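Local atomic coordinates of translocator protein BipD (Burkholderia pseudomallei, PDB entry 3NFT), a protein that is required for invasion of epithelial cells and for survival within host cells, and probably regulates secretion of the type III effectors BipB and BipC. Residues P225-P237 with W250-D264. Residues are numbered along the deposited sequence; the frame is centred on the assembly and turned at random.
Sequences PDKLIKMRDSLPP and WNTAFSGQKDNIQND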
loop_
_atom_site.group_PDB
_atom_site.type_symbol
_atom_site.label_atom_id
_atom_site.label_comp_id
_atom_site.label_asym_id
_atom_site.label_seq_id
_atom_site.Cartn_x
_atom_site.Cartn_y
_atom_site.Cartn_z
ATOM N N PRO A 225 -15.518 -17.194 -28.888
ATOM C CA PRO A 225 -16.278 -17.064 -30.117
ATOM C C PRO A 225 -17.593 -17.855 -30.161
ATOM O O PRO A 225 -18.208 -17.969 -31.212
ATOM C CB PRO A 225 -15.316 -17.579 -31.167
ATOM C CG PRO A 225 -14.558 -18.647 -30.428
ATOM C CD PRO A 225 -14.400 -18.150 -29.020
ATOM N N ASP A 226 -18.029 -18.376 -29.027
ATOM C CA ASP A 226 -19.126 -19.339 -29.009
ATOM C C ASP A 226 -20.433 -18.777 -29.599
ATOM O O ASP A 226 -21.106 -19.446 -30.376
ATOM C CB ASP A 226 -19.381 -19.945 -27.614
ATOM C CG ASP A 226 -19.703 -18.909 -26.517
ATOM O OD1 ASP A 226 -20.199 -19.365 -25.470
ATOM O OD2 ASP A 226 -19.406 -17.706 -26.637
ATOM N N LYS A 227 -20.773 -17.529 -29.286
ATOM C CA LYS A 227 -22.031 -16.986 -29.817
ATOM C C LYS A 227 -21.923 -16.757 -31.330
ATOM O O LYS A 227 -22.870 -17.001 -32.064
ATOM C CB LYS A 227 -22.429 -15.690 -29.083
ATOM C CG LYS A 227 -22.896 -15.943 -27.663
ATOM C CD LYS A 227 -21.930 -15.536 -26.591
ATOM C CE LYS A 227 -22.356 -16.046 -25.210
ATOM N NZ LYS A 227 -21.576 -15.520 -24.034
ATOM N N LEU A 228 -20.771 -16.274 -31.793
ATOM C CA LEU A 228 -20.572 -16.093 -33.226
ATOM C C LEU A 228 -20.635 -17.422 -33.974
ATOM O O LEU A 228 -21.162 -17.487 -35.068
ATOM C CB LEU A 228 -19.245 -15.397 -33.499
ATOM C CG LEU A 228 -19.171 -13.907 -33.136
ATOM C CD1 LEU A 228 -17.730 -13.405 -33.202
ATOM C CD2 LEU A 228 -20.140 -13.112 -34.005
ATOM N N ILE A 229 -20.052 -18.463 -33.381
ATOM C CA ILE A 229 -20.132 -19.825 -33.944
ATOM C C ILE A 229 -21.577 -20.309 -34.045
ATOM O O ILE A 229 -21.997 -20.833 -35.072
ATOM C CB ILE A 229 -19.286 -20.775 -33.108
ATOM C CG1 ILE A 229 -17.809 -20.453 -33.342
ATOM C CG2 ILE A 229 -19.662 -22.240 -33.454
ATOM C CD1 ILE A 229 -16.831 -21.201 -32.406
ATOM N N LYS A 230 -22.358 -20.074 -33.005
ATOM C CA LYS A 230 -23.768 -20.473 -33.005
ATOM C C LYS A 230 -24.523 -19.708 -34.088
ATOM O O LYS A 230 -25.337 -20.274 -34.804
ATOM C CB LYS A 230 -24.422 -20.322 -31.617
ATOM C CG LYS A 230 -24.001 -21.409 -30.650
ATOM C CD LYS A 230 -24.487 -21.185 -29.259
ATOM C CE LYS A 230 -23.889 -22.220 -28.292
ATOM N NZ LYS A 230 -23.936 -23.606 -28.822
ATOM N N MET A 231 -24.229 -18.409 -34.228
ATOM C CA MET A 231 -24.821 -17.609 -35.309
ATOM C C MET A 231 -24.432 -18.161 -36.687
ATOM O O MET A 231 -25.274 -18.391 -37.543
ATOM C CB MET A 231 -24.362 -16.158 -35.178
ATOM C CG MET A 231 -25.002 -15.373 -34.066
ATOM S SD MET A 231 -24.184 -13.759 -33.987
ATOM C CE MET A 231 -25.483 -12.710 -33.435
ATOM N N ARG A 232 -23.144 -18.407 -36.863
ATOM C CA ARG A 232 -22.653 -18.988 -38.121
ATOM C C ARG A 232 -23.336 -20.324 -38.444
ATOM O O ARG A 232 -23.808 -20.559 -39.576
ATOM C CB ARG A 232 -21.133 -19.191 -38.069
ATOM C CG ARG A 232 -20.489 -19.509 -39.398
ATOM C CD ARG A 232 -19.073 -20.074 -39.188
ATOM N NE ARG A 232 -19.155 -21.296 -38.386
ATOM C CZ ARG A 232 -18.199 -21.780 -37.591
ATOM N NH1 ARG A 232 -17.032 -21.155 -37.453
ATOM N NH2 ARG A 232 -18.441 -22.884 -36.891
ATOM N N ASP A 233 -23.379 -21.212 -37.457
ATOM C CA ASP A 233 -23.940 -22.553 -37.672
ATOM C C ASP A 233 -25.455 -22.582 -37.850
ATOM O O ASP A 233 -26.006 -23.592 -38.310
ATOM C CB ASP A 233 -23.584 -23.473 -36.512
ATOM C CG ASP A 233 -22.120 -23.787 -36.436
ATOM O OD1 ASP A 233 -21.735 -24.309 -35.366
ATOM O OD2 ASP A 233 -21.346 -23.526 -37.403
ATOM N N SER A 234 -26.135 -21.475 -37.545
ATOM C CA SER A 234 -27.578 -21.393 -37.741
ATOM C C SER A 234 -27.984 -21.200 -39.200
ATOM O O SER A 234 -29.151 -21.365 -39.543
ATOM C CB SER A 234 -28.190 -20.260 -36.900
ATOM O OG SER A 234 -27.870 -18.978 -37.442
ATOM N N LEU A 235 -27.040 -20.774 -40.033
ATOM C CA LEU A 235 -27.360 -20.283 -41.370
ATOM C C LEU A 235 -27.542 -21.414 -42.373
ATOM O O LEU A 235 -26.818 -22.429 -42.329
ATOM C CB LEU A 235 -26.270 -19.367 -41.868
ATOM C CG LEU A 235 -26.291 -18.003 -41.181
ATOM C CD1 LEU A 235 -24.916 -17.388 -41.213
ATOM C CD2 LEU A 235 -27.408 -17.116 -41.835
ATOM N N PRO A 236 -28.490 -21.244 -43.299
ATOM C CA PRO A 236 -28.633 -22.144 -44.443
ATOM C C PRO A 236 -27.618 -21.755 -45.503
ATOM O O PRO A 236 -26.891 -20.768 -45.348
ATOM C CB PRO A 236 -30.051 -21.845 -44.909
ATOM C CG PRO A 236 -30.133 -20.352 -44.732
ATOM C CD PRO A 236 -29.394 -20.082 -43.434
ATOM N N PRO A 237 -27.574 -22.505 -46.607
ATOM C CA PRO A 237 -26.640 -22.186 -47.699
ATOM C C PRO A 237 -27.123 -21.059 -48.609
ATOM O O PRO A 237 -28.245 -20.584 -48.421
ATOM C CB PRO A 237 -26.542 -23.518 -48.463
ATOM C CG PRO A 237 -27.800 -24.104 -48.210
ATOM C CD PRO A 237 -28.226 -23.800 -46.814
ATOM N N TRP A 250 -35.696 -18.719 -37.704
ATOM C CA TRP A 250 -34.260 -18.541 -37.804
ATOM C C TRP A 250 -33.836 -17.184 -37.201
ATOM O O TRP A 250 -32.891 -17.088 -36.428
ATOM C CB TRP A 250 -33.775 -18.670 -39.264
ATOM C CG TRP A 250 -32.365 -18.171 -39.358
ATOM C CD1 TRP A 250 -31.228 -18.829 -38.964
ATOM C CD2 TRP A 250 -31.948 -16.839 -39.709
ATOM N NE1 TRP A 250 -30.138 -18.013 -39.122
ATOM C CE2 TRP A 250 -30.548 -16.786 -39.570
ATOM C CE3 TRP A 250 -32.624 -15.714 -40.174
ATOM C CZ2 TRP A 250 -29.815 -15.627 -39.836
ATOM C CZ3 TRP A 250 -31.902 -14.570 -40.449
ATOM C CH2 TRP A 250 -30.519 -14.527 -40.274
ATOM N N ASN A 251 -34.571 -16.136 -37.555
ATOM C CA ASN A 251 -34.276 -14.773 -37.088
ATOM C C ASN A 251 -34.345 -14.726 -35.571
ATOM O O ASN A 251 -33.526 -14.111 -34.917
ATOM C CB ASN A 251 -35.278 -13.801 -37.715
ATOM C CG ASN A 251 -34.897 -12.343 -37.570
ATOM O OD1 ASN A 251 -33.763 -11.998 -37.213
ATOM N ND2 ASN A 251 -35.842 -11.468 -37.906
ATOM N N THR A 252 -35.326 -15.423 -35.002
ATOM C CA THR A 252 -35.460 -15.456 -33.555
ATOM C C THR A 252 -34.251 -16.123 -32.905
ATOM O O THR A 252 -33.727 -15.642 -31.904
ATOM C CB THR A 252 -36.773 -16.121 -33.137
ATOM O OG1 THR A 252 -37.867 -15.316 -33.624
ATOM C CG2 THR A 252 -36.865 -16.287 -31.616
ATOM N N ALA A 253 -33.799 -17.238 -33.472
ATOM C CA ALA A 253 -32.612 -17.879 -32.933
ATOM C C ALA A 253 -31.392 -16.983 -33.050
ATOM O O ALA A 253 -30.596 -16.884 -32.122
ATOM C CB ALA A 253 -32.366 -19.206 -33.630
ATOM N N PHE A 254 -31.261 -16.336 -34.197
ATOM C CA PHE A 254 -30.124 -15.449 -34.455
ATOM C C PHE A 254 -30.104 -14.311 -33.451
ATOM O O PHE A 254 -29.070 -13.993 -32.854
ATOM C CB PHE A 254 -30.204 -14.924 -35.893
ATOM C CG PHE A 254 -28.915 -14.384 -36.415
ATOM C CD1 PHE A 254 -27.965 -15.242 -36.972
ATOM C CD2 PHE A 254 -28.663 -13.045 -36.358
ATOM C CE1 PHE A 254 -26.766 -14.756 -37.483
ATOM C CE2 PHE A 254 -27.443 -12.535 -36.861
ATOM C CZ PHE A 254 -26.507 -13.404 -37.426
ATOM N N SER A 255 -31.280 -13.722 -33.246
ATOM C CA SER A 255 -31.455 -12.651 -32.281
ATOM C C SER A 255 -31.143 -13.067 -30.864
ATOM O O SER A 255 -30.655 -12.257 -30.067
ATOM C CB SER A 255 -32.897 -12.127 -32.348
ATOM O OG SER A 255 -33.123 -11.520 -33.602
ATOM N N GLY A 256 -31.455 -14.314 -30.521
ATOM C CA GLY A 256 -31.104 -14.836 -29.223
ATOM C C GLY A 256 -29.597 -14.771 -28.978
ATOM O O GLY A 256 -29.152 -14.333 -27.920
ATOM N N GLN A 257 -28.807 -15.150 -29.976
ATOM C CA GLN A 257 -27.352 -15.077 -29.858
ATOM C C GLN A 257 -26.862 -13.615 -29.809
ATOM O O GLN A 257 -26.011 -13.277 -29.007
ATOM C CB GLN A 257 -26.706 -15.805 -31.013
ATOM C CG GLN A 257 -27.016 -17.300 -31.022
ATOM C CD GLN A 257 -26.572 -18.048 -29.750
ATOM O OE1 GLN A 257 -25.515 -17.756 -29.158
ATOM N NE2 GLN A 257 -27.399 -19.014 -29.319
ATOM N N LYS A 258 -27.430 -12.774 -30.673
ATOM C CA LYS A 258 -27.138 -11.370 -30.687
ATOM C C LYS A 258 -27.400 -10.780 -29.289
ATOM O O LYS A 258 -26.563 -10.076 -28.740
ATOM C CB LYS A 258 -28.010 -10.683 -31.755
ATOM C CG LYS A 258 -27.992 -9.153 -31.719
ATOM C CD LYS A 258 -29.008 -8.516 -32.651
ATOM C CE LYS A 258 -28.965 -6.979 -32.594
ATOM N NZ LYS A 258 -29.905 -6.418 -31.561
ATOM N N ASP A 259 -28.559 -11.101 -28.711
ATOM C CA ASP A 259 -28.898 -10.553 -27.407
ATOM C C ASP A 259 -27.962 -11.064 -26.302
ATOM O O ASP A 259 -27.702 -10.358 -25.306
ATOM C CB ASP A 259 -30.356 -10.830 -27.014
ATOM C CG ASP A 259 -31.372 -10.076 -27.867
ATOM O OD1 ASP A 259 -30.988 -9.153 -28.606
ATOM O OD2 ASP A 259 -32.599 -10.366 -27.756
ATOM N N ASN A 260 -27.473 -12.297 -26.450
ATOM C CA ASN A 260 -26.491 -12.814 -25.507
ATOM C C ASN A 260 -25.206 -11.954 -25.553
ATOM O O ASN A 260 -24.614 -11.634 -24.504
ATOM C CB ASN A 260 -26.194 -14.273 -25.829
ATOM C CG ASN A 260 -25.568 -15.049 -24.672
ATOM O OD1 ASN A 260 -24.976 -14.496 -23.702
ATOM N ND2 ASN A 260 -25.675 -16.363 -24.781
ATOM N N ILE A 261 -24.746 -11.635 -26.763
ATOM C CA ILE A 261 -23.547 -10.804 -26.918
ATOM C C ILE A 261 -23.792 -9.424 -26.308
ATOM O O ILE A 261 -22.946 -8.937 -25.576
ATOM C CB ILE A 261 -23.097 -10.682 -28.374
ATOM C CG1 ILE A 261 -22.684 -12.063 -28.922
ATOM C CG2 ILE A 261 -21.956 -9.622 -28.512
ATOM C CD1 ILE A 261 -22.351 -12.016 -30.431
ATOM N N GLN A 262 -24.998 -8.866 -26.505
ATOM C CA GLN A 262 -25.303 -7.574 -25.888
ATOM C C GLN A 262 -25.236 -7.695 -24.354
ATOM O O GLN A 262 -24.717 -6.813 -23.675
ATOM C CB GLN A 262 -26.699 -7.074 -26.267
ATOM C CG GLN A 262 -26.987 -5.704 -25.703
ATOM C CD GLN A 262 -28.396 -5.177 -25.966
ATOM O OE1 GLN A 262 -29.025 -4.523 -25.082
ATOM N NE2 GLN A 262 -28.902 -5.414 -27.162
ATOM N N ASN A 263 -25.784 -8.780 -23.809
ATOM C CA ASN A 263 -25.740 -8.956 -22.370
ATOM C C ASN A 263 -24.319 -9.076 -21.823
ATOM O O ASN A 263 -24.002 -8.551 -20.777
ATOM C CB ASN A 263 -26.553 -10.163 -21.922
ATOM C CG ASN A 263 -26.701 -10.206 -20.424
ATOM O OD1 ASN A 263 -25.925 -10.854 -19.735
ATOM N ND2 ASN A 263 -27.645 -9.417 -19.904
ATOM N N ASP A 264 -23.450 -9.755 -22.553
ATOM C CA ASP A 264 -22.064 -9.891 -22.141
ATOM C C ASP A 264 -21.415 -8.525 -22.024
ATOM O O ASP A 264 -20.683 -8.248 -21.071
ATOM C CB ASP A 264 -21.266 -10.723 -23.155
ATOM C CG ASP A 264 -21.657 -12.179 -23.192
ATOM O OD1 ASP A 264 -22.195 -12.694 -22.191
ATOM O OD2 ASP A 264 -21.444 -12.796 -24.258
HETATM O O HOH W 1 -23.305 -15.423 -21.551
#
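Met231 lies between Phe254, Gln257 and Lys258 at the middle of the contact. Its CG sits over one face of the Phe254 ring, 4.2 Å from the centroid. Its SD makes an oblique Met-aromatic contact with the same ring. A bend at chi3 (148°) carries Met231 CE to 3.6 Å from Lys258 CB. Gln257 runs past Met231 in the opposite direction, and its amide meets the aliphatic parts of Lys227 and Lys230.

Lys227 is a knob in the hole formed by Gln257, Asn260, Ile261 and Asp264. Its CB packs on Ile261 CG1 at 3.6 Å. Its NZ forms a salt bridge with Asp264 OD2 at 2.7 Å, on the syn side of the carboxylate. One water joins Lys227 NZ, Asn260 OD1 and Asp264 OD1.

At the other end, Trp250 NE1 donates to Ser234 OG at 3.0 Å, with an N-H...O angle of 144°. Ser234 OG in turn donates to Met231 O at 2.7 Å, so its proton is used there and the oxygen can accept the indole N-H. Leu235 CD2 touches Trp250 CZ2 at 3.5 Å.

Behind this layer, Trp250 CH2 backs the Phe254 face opposite Met231. Helix 177-189 packs on Leu228 and Leu235, while helix 121-160 meets Leu228, Lys258 and Ile261.

Helix 226-233 thus runs antiparallel (168°) to segment 250-264, in a predicted coiled-coil region. Dispersion and sulfur-aromatic packing fill the middle; the directional charged pair and indole-hydroxyl bond probably set how the helix sits along its partner.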